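Local atomic coordinates of Lin1840 protein (Listeria innocua serovar 6a, PDB entry 4ZOC), a protein that probably hydrolyses terminal, non-reducing beta-D-glucosyl residues with release of beta-D-glucose, as a family 3 glycoside hydrolase involved in beta-1,2-glucan metabolism. Residues V644-R655 and F678-N689; P137-P145 and N218-A226. The protein carries 2 engineered substitutions. All coordinates share one frame; numbering follows the deposited sequence. Where two conformers were deposited one is given.

Contact 1: residues V644-R655 and F678-N689. With MG (magnesium ion), chain D.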
loop_
_atom_site.group_PDB
_atom_site.type_symbol
_atom_site.label_atom_id
_atom_site.label_comp_id
_atom_site.label_asym_id
_atom_site.label_seq_id
_atom_site.Cartn_x
_atom_site.Cartn_y
_atom_site.Cartn_z
ATOM N N VAL A 644 11.215 -24.931 6.059
ATOM C CA VAL A 644 11.711 -24.506 7.388
ATOM C C VAL A 644 11.673 -22.996 7.472
ATOM O O VAL A 644 12.277 -22.293 6.647
ATOM C CB VAL A 644 13.124 -25.029 7.658
ATOM C CG1 VAL A 644 13.585 -24.615 9.034
ATOM C CG2 VAL A 644 13.196 -26.528 7.436
ATOM N N TYR A 645 11.002 -22.524 8.537
ATOM C CA TYR A 645 10.875 -21.136 8.853
ATOM C C TYR A 645 11.542 -20.771 10.184
ATOM O O TYR A 645 11.630 -21.578 11.144
ATOM C CB TYR A 645 9.385 -20.768 8.892
ATOM C CG TYR A 645 8.591 -21.016 7.636
ATOM C CD1 TYR A 645 8.047 -22.250 7.389
ATOM C CD2 TYR A 645 8.289 -19.978 6.780
ATOM C CE1 TYR A 645 7.277 -22.503 6.259
ATOM C CE2 TYR A 645 7.580 -20.201 5.594
ATOM C CZ TYR A 645 7.072 -21.441 5.354
ATOM O OH TYR A 645 6.347 -21.695 4.244
ATOM N N LEU A 646 12.064 -19.586 10.222
ATOM C CA LEU A 646 12.573 -19.001 11.427
ATOM C C LEU A 646 11.792 -17.691 11.853
ATOM O O LEU A 646 11.359 -16.861 10.992
ATOM C CB LEU A 646 14.003 -18.656 11.188
ATOM C CG LEU A 646 14.997 -18.831 12.319
ATOM C CD1 LEU A 646 14.903 -20.276 12.893
ATOM C CD2 LEU A 646 16.350 -18.498 11.711
ATOM N N GLN A 647 11.577 -17.537 13.159
ATOM C CA GLN A 647 11.102 -16.369 13.755
ATOM C C GLN A 647 12.081 -15.827 14.822
ATOM O O GLN A 647 12.533 -16.581 15.680
ATOM C CB GLN A 647 9.765 -16.588 14.422
ATOM C CG GLN A 647 9.204 -15.336 15.104
ATOM C CD GLN A 647 7.913 -15.576 15.882
ATOM O OE1 GLN A 647 7.564 -16.694 16.227
ATOM N NE2 GLN A 647 7.170 -14.497 16.122
ATOM N N ASP A 648 12.361 -14.517 14.774
ATOM C CA ASP A 648 13.061 -13.771 15.787
ATOM C C ASP A 648 12.010 -13.155 16.720
ATOM O O ASP A 648 11.357 -12.191 16.349
ATOM C CB ASP A 648 13.957 -12.732 15.127
ATOM C CG ASP A 648 14.957 -12.101 16.060
ATOM O OD1 ASP A 648 14.888 -12.290 17.314
ATOM O OD2 ASP A 648 15.827 -11.377 15.505
ATOM N N VAL A 649 11.881 -13.686 17.924
ATOM C CA VAL A 649 10.717 -13.394 18.764
ATOM C C VAL A 649 10.713 -11.945 19.315
ATOM O O VAL A 649 9.669 -11.252 19.341
ATOM C CB VAL A 649 10.612 -14.431 19.887
ATOM C CG1 VAL A 649 9.516 -14.076 20.780
ATOM C CG2 VAL A 649 10.374 -15.832 19.336
ATOM N N THR A 650 11.902 -11.497 19.684
ATOM C CA THR A 650 12.132 -10.136 20.161
ATOM C C THR A 650 13.363 -9.569 19.494
ATOM O O THR A 650 14.412 -10.193 19.481
ATOM C CB THR A 650 12.351 -10.126 21.681
ATOM O OG1 THR A 650 11.281 -10.845 22.311
ATOM C CG2 THR A 650 12.384 -8.697 22.235
ATOM N N ALA A 651 13.256 -8.361 18.997
ATOM C CA ALA A 651 14.386 -7.720 18.361
ATOM C C ALA A 651 14.332 -6.209 18.468
ATOM O O ALA A 651 13.323 -5.622 18.813
ATOM C CB ALA A 651 14.431 -8.189 16.876
ATOM N N SER A 652 15.400 -5.536 18.105
ATOM C CA SER A 652 15.397 -4.066 18.073
ATOM C C SER A 652 14.544 -3.473 16.891
ATOM O O SER A 652 14.314 -2.281 16.834
ATOM C CB SER A 652 16.846 -3.600 17.991
ATOM O OG SER A 652 17.384 -4.046 16.757
ATOM N N ILE A 653 14.123 -4.332 15.952
ATOM C CA ILE A 653 13.191 -3.999 14.886
ATOM C C ILE A 653 12.095 -5.101 15.037
ATOM O O ILE A 653 12.403 -6.263 15.245
ATOM C CB ILE A 653 13.896 -4.172 13.515
ATOM C CG1 ILE A 653 15.014 -3.141 13.343
ATOM C CG2 ILE A 653 12.884 -4.124 12.401
ATOM C CD1 ILE A 653 14.554 -1.723 13.228
ATOM N N SER A 654 10.820 -4.742 14.835
ATOM C CA SER A 654 9.769 -5.707 14.888
ATOM C C SER A 654 9.983 -6.667 13.688
ATOM O O SER A 654 9.977 -6.221 12.579
ATOM C CB SER A 654 8.383 -4.970 14.771
ATOM O OG SER A 654 7.330 -5.892 14.885
ATOM N N ARG A 655 10.134 -7.969 13.925
ATOM C CA ARG A 655 10.499 -8.928 12.902
ATOM C C ARG A 655 9.270 -9.744 12.461
ATOM O O ARG A 655 8.323 -9.942 13.210
ATOM C CB ARG A 655 11.673 -9.834 13.372
ATOM C CG ARG A 655 12.962 -9.039 13.679
ATOM C CD ARG A 655 14.213 -9.634 12.973
ATOM N NE ARG A 655 14.020 -9.519 11.590
ATOM C CZ ARG A 655 14.078 -10.457 10.646
ATOM N NH1 ARG A 655 13.703 -10.055 9.456
ATOM N NH2 ARG A 655 14.551 -11.700 10.798
ATOM N N PHE A 678 18.975 -29.780 6.808
ATOM C CA PHE A 678 19.105 -28.365 6.375
ATOM C C PHE A 678 20.101 -27.668 7.286
ATOM O O PHE A 678 20.139 -27.951 8.450
ATOM C CB PHE A 678 17.760 -27.631 6.473
ATOM C CG PHE A 678 16.644 -28.237 5.710
ATOM C CD1 PHE A 678 16.494 -27.985 4.349
ATOM C CD2 PHE A 678 15.742 -29.072 6.327
ATOM C CE1 PHE A 678 15.434 -28.531 3.677
ATOM C CE2 PHE A 678 14.682 -29.609 5.659
ATOM C CZ PHE A 678 14.536 -29.347 4.327
ATOM N N GLU A 679 20.911 -26.760 6.777
ATOM C CA GLU A 679 21.788 -25.910 7.621
ATOM C C GLU A 679 21.233 -24.501 7.605
ATOM O O GLU A 679 21.143 -23.866 6.545
ATOM C CB GLU A 679 23.224 -25.908 7.080
ATOM C CG GLU A 679 24.178 -25.092 7.955
ATOM C CD GLU A 679 25.580 -25.022 7.460
ATOM O OE1 GLU A 679 26.390 -24.472 8.198
ATOM O OE2 GLU A 679 25.883 -25.495 6.348
ATOM N N LEU A 680 20.836 -23.984 8.764
ATOM C CA LEU A 680 20.402 -22.578 8.823
ATOM C C LEU A 680 21.620 -21.896 9.391
ATOM O O LEU A 680 21.933 -22.088 10.586
ATOM C CB LEU A 680 19.181 -22.412 9.735
ATOM C CG LEU A 680 17.941 -23.301 9.430
ATOM C CD1 LEU A 680 16.727 -22.974 10.241
ATOM C CD2 LEU A 680 17.581 -23.234 8.015
ATOM N N THR A 681 22.331 -21.146 8.545
ATOM C CA THR A 681 23.578 -20.476 8.976
ATOM C C THR A 681 23.188 -19.314 9.819
ATOM O O THR A 681 22.000 -18.959 9.881
ATOM C CB THR A 681 24.436 -19.983 7.815
ATOM O OG1 THR A 681 23.782 -18.895 7.179
ATOM C CG2 THR A 681 24.771 -21.077 6.830
ATOM N N SER A 682 24.166 -18.652 10.429
ATOM C CA SER A 682 23.848 -17.495 11.267
ATOM C C SER A 682 23.235 -16.321 10.466
ATOM O O SER A 682 22.484 -15.519 11.008
ATOM C CB SER A 682 25.030 -17.080 12.120
ATOM O OG SER A 682 26.029 -16.571 11.310
ATOM N N GLU A 683 23.530 -16.256 9.179
ATOM C CA GLU A 683 22.890 -15.291 8.327
ATOM C C GLU A 683 21.341 -15.410 8.379
ATOM O O GLU A 683 20.638 -14.411 8.319
ATOM C CB GLU A 683 23.437 -15.424 6.878
ATOM C CG GLU A 683 22.982 -14.285 5.994
ATOM C CD GLU A 683 21.589 -14.515 5.403
ATOM O OE1 GLU A 683 21.241 -15.691 5.135
ATOM O OE2 GLU A 683 20.842 -13.518 5.220
ATOM N N ALA A 684 20.826 -16.619 8.547
ATOM C CA ALA A 684 19.367 -16.857 8.639
ATOM C C ALA A 684 18.812 -16.208 9.859
ATOM O O ALA A 684 17.610 -15.920 9.902
ATOM C CB ALA A 684 19.063 -18.328 8.650
ATOM N N PHE A 685 19.669 -15.998 10.877
ATOM C CA PHE A 685 19.235 -15.389 12.124
ATOM C C PHE A 685 19.400 -13.863 12.174
ATOM O O PHE A 685 19.033 -13.235 13.155
ATOM C CB PHE A 685 20.012 -16.010 13.319
ATOM C CG PHE A 685 19.695 -17.447 13.587
ATOM C CD1 PHE A 685 20.254 -18.479 12.830
ATOM C CD2 PHE A 685 18.897 -17.786 14.646
ATOM C CE1 PHE A 685 19.922 -19.815 13.079
ATOM C CE2 PHE A 685 18.518 -19.099 14.878
ATOM C CZ PHE A 685 19.068 -20.134 14.140
ATOM N N SER A 686 19.984 -13.318 11.117
ATOM C CA SER A 686 20.391 -11.935 11.069
ATOM C C SER A 686 19.358 -11.100 10.354
ATOM O O SER A 686 18.487 -11.620 9.601
ATOM C CB SER A 686 21.721 -11.856 10.368
ATOM O OG SER A 686 22.671 -12.604 11.150
ATOM N N PHE A 687 19.504 -9.777 10.572
ATOM C CA PHE A 687 18.623 -8.781 10.006
ATOM C C PHE A 687 19.237 -7.401 10.008
ATOM O O PHE A 687 20.230 -7.181 10.656
ATOM C CB PHE A 687 17.276 -8.744 10.738
ATOM C CG PHE A 687 17.345 -8.152 12.104
ATOM C CD1 PHE A 687 17.835 -8.948 13.172
ATOM C CD2 PHE A 687 17.040 -6.867 12.334
ATOM C CE1 PHE A 687 17.904 -8.413 14.444
ATOM C CE2 PHE A 687 17.123 -6.336 13.604
ATOM C CZ PHE A 687 17.597 -7.141 14.642
ATOM N N TYR A 688 18.609 -6.457 9.257
ATOM C CA TYR A 688 19.006 -5.100 9.222
ATOM C C TYR A 688 18.410 -4.273 10.347
ATOM O O TYR A 688 17.229 -4.282 10.508
ATOM C CB TYR A 688 18.621 -4.476 7.878
ATOM C CG TYR A 688 19.515 -4.984 6.780
ATOM C CD1 TYR A 688 20.712 -4.465 6.564
ATOM C CD2 TYR A 688 19.132 -6.084 6.003
ATOM C CE1 TYR A 688 21.526 -4.971 5.526
ATOM C CE2 TYR A 688 19.910 -6.591 4.990
ATOM C CZ TYR A 688 21.092 -6.008 4.734
ATOM O OH TYR A 688 21.812 -6.554 3.727
ATOM N N ASN A 689 19.239 -3.595 11.130
ATOM C CA ASN A 689 18.746 -2.838 12.255
ATOM C C ASN A 689 18.407 -1.393 11.882
ATOM O O ASN A 689 18.469 -1.039 10.696
ATOM C CB ASN A 689 19.699 -2.968 13.419
ATOM C CG ASN A 689 20.988 -2.193 13.248
ATOM O OD1 ASN A 689 21.184 -1.445 12.310
ATOM N ND2 ASN A 689 21.882 -2.383 14.217
HETATM MG MG MG D . 15.895 -11.591 18.889
HETATM O O HOH W 1 19.140 -11.667 15.447
HETATM O O HOH W 2 16.286 -12.186 13.025
HETATM O O HOH W 3 16.937 -10.226 17.662
HETATM O O HOH W 4 14.738 -12.915 20.028
HETATM O O HOH W 5 16.355 -13.541 9.739
HETATM O O HOH W 6 17.446 -12.872 18.714
HETATM O O HOH W 7 16.772 -10.735 20.651
#

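Contact 2: residues P137-P145 and N218-A226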
loop_
_atom_site.group_PDB
_atom_site.type_symbol
_atom_site.label_atom_id
_atom_site.label_comp_id
_atom_site.label_asym_id
_atom_site.label_seq_id
_atom_site.Cartn_x
_atom_site.Cartn_y
_atom_site.Cartn_z
ATOM N N PRO A 137 16.958 -13.392 -14.851
ATOM C CA PRO A 137 15.713 -13.488 -14.074
ATOM C C PRO A 137 15.105 -12.130 -13.648
ATOM O O PRO A 137 15.799 -11.139 -13.416
ATOM C CB PRO A 137 16.140 -14.270 -12.862
ATOM C CG PRO A 137 17.550 -13.850 -12.643
ATOM C CD PRO A 137 18.125 -13.744 -14.040
ATOM N N MET A 138 13.759 -12.106 -13.531
ATOM C CA MET A 138 13.059 -11.008 -12.889
ATOM C C MET A 138 12.914 -11.344 -11.397
ATOM O O MET A 138 12.269 -12.361 -11.007
ATOM C CB MET A 138 11.712 -10.833 -13.592
ATOM C CG MET A 138 10.915 -9.652 -13.142
ATOM S SD MET A 138 9.931 -10.003 -11.653
ATOM C CE MET A 138 8.703 -8.700 -11.874
ATOM N N LEU A 139 13.461 -10.484 -10.570
ATOM C CA LEU A 139 13.633 -10.748 -9.121
ATOM C C LEU A 139 12.936 -9.741 -8.226
ATOM O O LEU A 139 13.294 -9.554 -7.063
ATOM C CB LEU A 139 15.110 -10.863 -8.786
ATOM C CG LEU A 139 15.798 -12.036 -9.507
ATOM C CD1 LEU A 139 17.299 -11.997 -9.242
ATOM C CD2 LEU A 139 15.247 -13.383 -9.012
ATOM N N ASP A 140 11.889 -9.102 -8.762
ATOM C CA ASP A 140 11.143 -8.096 -7.997
ATOM C C ASP A 140 10.212 -8.857 -7.059
ATOM O O ASP A 140 9.340 -9.687 -7.486
ATOM C CB ASP A 140 10.334 -7.191 -8.957
ATOM C CG ASP A 140 11.214 -6.578 -10.043
ATOM O OD1 ASP A 140 12.415 -6.312 -9.807
ATOM O OD2 ASP A 140 10.733 -6.401 -11.159
ATOM N N LEU A 141 10.358 -8.582 -5.763
ATOM C CA LEU A 141 9.456 -9.113 -4.746
ATOM C C LEU A 141 8.065 -8.534 -4.982
ATOM O O LEU A 141 7.936 -7.329 -5.290
ATOM C CB LEU A 141 9.958 -8.675 -3.358
ATOM C CG LEU A 141 9.214 -9.215 -2.135
ATOM C CD1 LEU A 141 9.606 -10.652 -1.996
ATOM C CD2 LEU A 141 9.594 -8.416 -0.925
ATOM N N VAL A 142 7.069 -9.422 -4.935
ATOM C CA VAL A 142 5.696 -9.047 -5.161
ATOM C C VAL A 142 4.799 -9.415 -3.971
ATOM O O VAL A 142 4.824 -10.566 -3.451
ATOM C CB VAL A 142 5.155 -9.613 -6.484
ATOM C CG1 VAL A 142 5.852 -8.964 -7.650
ATOM C CG2 VAL A 142 5.250 -11.159 -6.588
ATOM N N ARG A 143 3.974 -8.442 -3.586
ATOM C CA ARG A 143 2.938 -8.627 -2.564
ATOM C C ARG A 143 1.542 -8.168 -3.068
ATOM O O ARG A 143 0.609 -8.155 -2.265
ATOM C CB ARG A 143 3.294 -7.853 -1.341
ATOM C CG ARG A 143 4.507 -8.351 -0.618
ATOM C CD ARG A 143 4.886 -7.344 0.465
ATOM N NE ARG A 143 5.968 -7.883 1.291
ATOM C CZ ARG A 143 6.553 -7.229 2.290
ATOM N NH1 ARG A 143 6.160 -6.021 2.598
ATOM N NH2 ARG A 143 7.537 -7.794 2.984
ATOM N N ASP A 144 1.422 -7.794 -4.351
ATOM C CA ASP A 144 0.238 -7.102 -4.865
ATOM C C ASP A 144 -0.139 -7.705 -6.207
ATOM O O ASP A 144 0.374 -7.355 -7.257
ATOM C CB ASP A 144 0.484 -5.586 -4.946
ATOM C CG ASP A 144 -0.772 -4.812 -5.284
ATOM O OD1 ASP A 144 -1.782 -5.445 -5.778
ATOM O OD2 ASP A 144 -0.743 -3.563 -5.091
ATOM N N PRO A 145 -1.078 -8.657 -6.186
ATOM C CA PRO A 145 -1.484 -9.297 -7.394
ATOM C C PRO A 145 -2.310 -8.470 -8.375
ATOM O O PRO A 145 -2.635 -8.974 -9.474
ATOM C CB PRO A 145 -2.247 -10.509 -6.892
ATOM C CG PRO A 145 -2.721 -10.170 -5.564
ATOM C CD PRO A 145 -1.751 -9.170 -4.983
ATOM N N ASN A 218 14.078 -6.834 2.525
ATOM C CA ASN A 218 13.148 -7.648 1.724
ATOM C C ASN A 218 13.282 -7.499 0.193
ATOM O O ASN A 218 13.081 -8.456 -0.552
ATOM C CB ASN A 218 11.732 -7.420 2.189
ATOM C CG ASN A 218 11.490 -8.026 3.575
ATOM O OD1 ASN A 218 11.858 -9.143 3.831
ATOM N ND2 ASN A 218 10.886 -7.288 4.452
ATOM N N TYR A 219 13.627 -6.289 -0.238
ATOM C CA TYR A 219 13.499 -5.976 -1.678
ATOM C C TYR A 219 14.807 -6.172 -2.443
ATOM O O TYR A 219 14.768 -6.427 -3.648
ATOM C CB TYR A 219 12.968 -4.539 -1.858
ATOM C CG TYR A 219 11.512 -4.523 -1.592
ATOM C CD1 TYR A 219 11.049 -4.450 -0.319
ATOM C CD2 TYR A 219 10.568 -4.698 -2.634
ATOM C CE1 TYR A 219 9.705 -4.539 -0.061
ATOM C CE2 TYR A 219 9.240 -4.726 -2.355
ATOM C CZ TYR A 219 8.815 -4.632 -1.062
ATOM O OH TYR A 219 7.456 -4.769 -0.782
ATOM N N LEU A 220 15.953 -6.024 -1.769
ATOM C CA LEU A 220 17.245 -6.203 -2.444
ATOM C C LEU A 220 17.862 -7.623 -2.434
ATOM O O LEU A 220 18.661 -7.925 -3.325
ATOM C CB LEU A 220 18.267 -5.208 -1.902
ATOM C CG LEU A 220 17.992 -3.719 -2.081
ATOM C CD1 LEU A 220 19.137 -2.894 -1.463
ATOM C CD2 LEU A 220 17.942 -3.469 -3.542
ATOM N N PRO A 221 17.493 -8.494 -1.469
ATOM C CA PRO A 221 18.278 -9.708 -1.363
ATOM C C PRO A 221 18.309 -10.592 -2.637
ATOM O O PRO A 221 19.362 -11.171 -2.953
ATOM C CB PRO A 221 17.574 -10.448 -0.264
ATOM C CG PRO A 221 17.305 -9.318 0.750
ATOM C CD PRO A 221 16.713 -8.256 -0.207
ATOM N N ALA A 222 17.203 -10.747 -3.345
ATOM C CA ALA A 222 17.218 -11.638 -4.485
ATOM C C ALA A 222 18.125 -11.079 -5.570
ATOM O O ALA A 222 18.908 -11.855 -6.169
ATOM C CB ALA A 222 15.813 -11.993 -4.986
ATOM N N TYR A 223 18.095 -9.776 -5.828
ATOM C CA TYR A 223 19.035 -9.185 -6.833
ATOM C C TYR A 223 20.486 -9.534 -6.443
ATOM O O TYR A 223 21.328 -9.924 -7.285
ATOM C CB TYR A 223 18.919 -7.666 -6.997
ATOM C CG TYR A 223 17.553 -7.100 -7.226
ATOM C CD1 TYR A 223 16.737 -7.501 -8.305
ATOM C CD2 TYR A 223 17.039 -6.199 -6.348
ATOM C CE1 TYR A 223 15.450 -6.946 -8.519
ATOM C CE2 TYR A 223 15.768 -5.703 -6.535
ATOM C CZ TYR A 223 14.984 -6.078 -7.622
ATOM O OH TYR A 223 13.669 -5.610 -7.652
ATOM N N ASN A 224 20.763 -9.289 -5.176
ATOM C CA ASN A 224 22.100 -9.463 -4.675
ATOM C C ASN A 224 22.552 -10.906 -4.855
ATOM O O ASN A 224 23.701 -11.172 -5.217
ATOM C CB ASN A 224 22.216 -9.011 -3.203
ATOM C CG ASN A 224 23.608 -9.228 -2.684
ATOM O OD1 ASN A 224 24.535 -8.632 -3.170
ATOM N ND2 ASN A 224 23.779 -10.211 -1.836
ATOM N N ALA A 225 21.669 -11.859 -4.580
ATOM C CA ALA A 225 22.026 -13.275 -4.651
ATOM C C ALA A 225 22.371 -13.641 -6.076
ATOM O O ALA A 225 23.367 -14.306 -6.327
ATOM C CB ALA A 225 20.946 -14.174 -4.141
ATOM N N ALA A 226 21.597 -13.124 -7.024
ATOM C CA ALA A 226 21.904 -13.383 -8.431
ATOM C C ALA A 226 23.187 -12.744 -8.950
ATOM O O ALA A 226 23.920 -13.283 -9.774
ATOM C CB ALA A 226 20.680 -12.949 -9.251
HETATM O O HOH W 8 15.271 -8.717 -5.200
HETATM O O HOH W 9 12.453 -6.316 -5.223
HETATM O O HOH W 10 6.369 -6.090 -3.134
#

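Contact 1: residues V644-R655 and F678-N689
Val644 opens the row of contacts between two sheets of the fibronectin type III-like domain: its CG2 lies over a face of the Phe678 ring, off centre, while CG1, anti to the backbone N (chi1 -178°), packs 3.7 Å from Leu680 CD1. Two residues on, Leu646 CD2 sits squarely over the Phe685 ring in a CH-pi contact, 3.7 Å from the centroid of that ring. At Asp648 the contact becomes polar. Its OD1 binds the magnesium ion at 2.0 Å, with Thr650 O and four waters completing six ligands, and its OD2 takes a 2.6 Å bond from a water that also donates to Phe685 O and accepts from Arg655 NH2. Past the metal the chain wraps the Phe687 ring: Ser652 OG, bonded to Glu697, and Ile653 CG1 stand at its edge. Arg655, bent at chi2 and chi3, lays CD over one ring face, 3.8 Å from the Phe687 centroid; its guanidinium, nearly parallel to the ring, is covered by Phe687 CB rather than stacked on the ring centre. Side chains and waters thus carry this interface: Glu659 probably offsets the charge of Arg655, and the shared water holds the Asp648 oxygen that does not bind the metal.

Contact 2: residues P137-P145 and N218-A226
Leu139 and Leu141 face helices 212-219 and 221-228 from the loop that follows strand 133-134 of the family 3 TIM barrel, and the two leucines meet two tyrosines of those helices in different ways. Leu141 stands nearly perpendicular to Tyr219 and puts CD2 above the middle of its ring, 3.9 Å from the centroid, a CH-pi contact; with CG anti to the backbone N (chi1 -175°), the same methyl also reaches Asn218 CB. Leu139 instead lays CB beside Tyr223 CD1 and extends CD1 to Ala226 CB at 3.5 Å, with Ala222 CB against Leu139 CB. Arg143, stretched from CG to NE, brings its guanidinium face over Tyr219 OH without bonding it; Tyr564 makes a cation-pi contact with this arginine.

The polar half belongs to Tyr223. Its OH donates to Asp140 OD1 at 2.6 Å, the oxygen lying at the ring edge while carboxylate and ring planes are turned 65° apart. The bond comes from the anti side of the carboxylate, 20° out of its plane, and His192 holds the other oxygen of Asp140. Waters bridge loop and helices: one lies over the centre of the Tyr223 ring and bonds Leu139 O, Tyr219 O and Tyr223 N, while a second accepts from Leu141 N and donates to Tyr219 O and, at 2.8 Å, to Tyr223 OH.

Helix 212-219 of the barrel domain reaches both contacts. Contact 2 comes first along the chain, within the N-terminal TIM-barrel domain, its centre about 9 Å from the centre of the chain; contact 1 follows in the C-terminal fibronectin type III-like domain, its centre about 25 Å from the centre of the chain. The centres of the two contacts are 19 Å apart and their nearest atoms about 6 Å, without touching. Asn218 and Tyr219 of that helix belong to contact 2, whereas its Arg213, Tyr216 and Gln217 meet residues of contact 1, Gln217 OE1 accepting from Tyr688 N. The metal-bearing domain therefore packs directly against a barrel helix. Contact 1 also touches the second subunit.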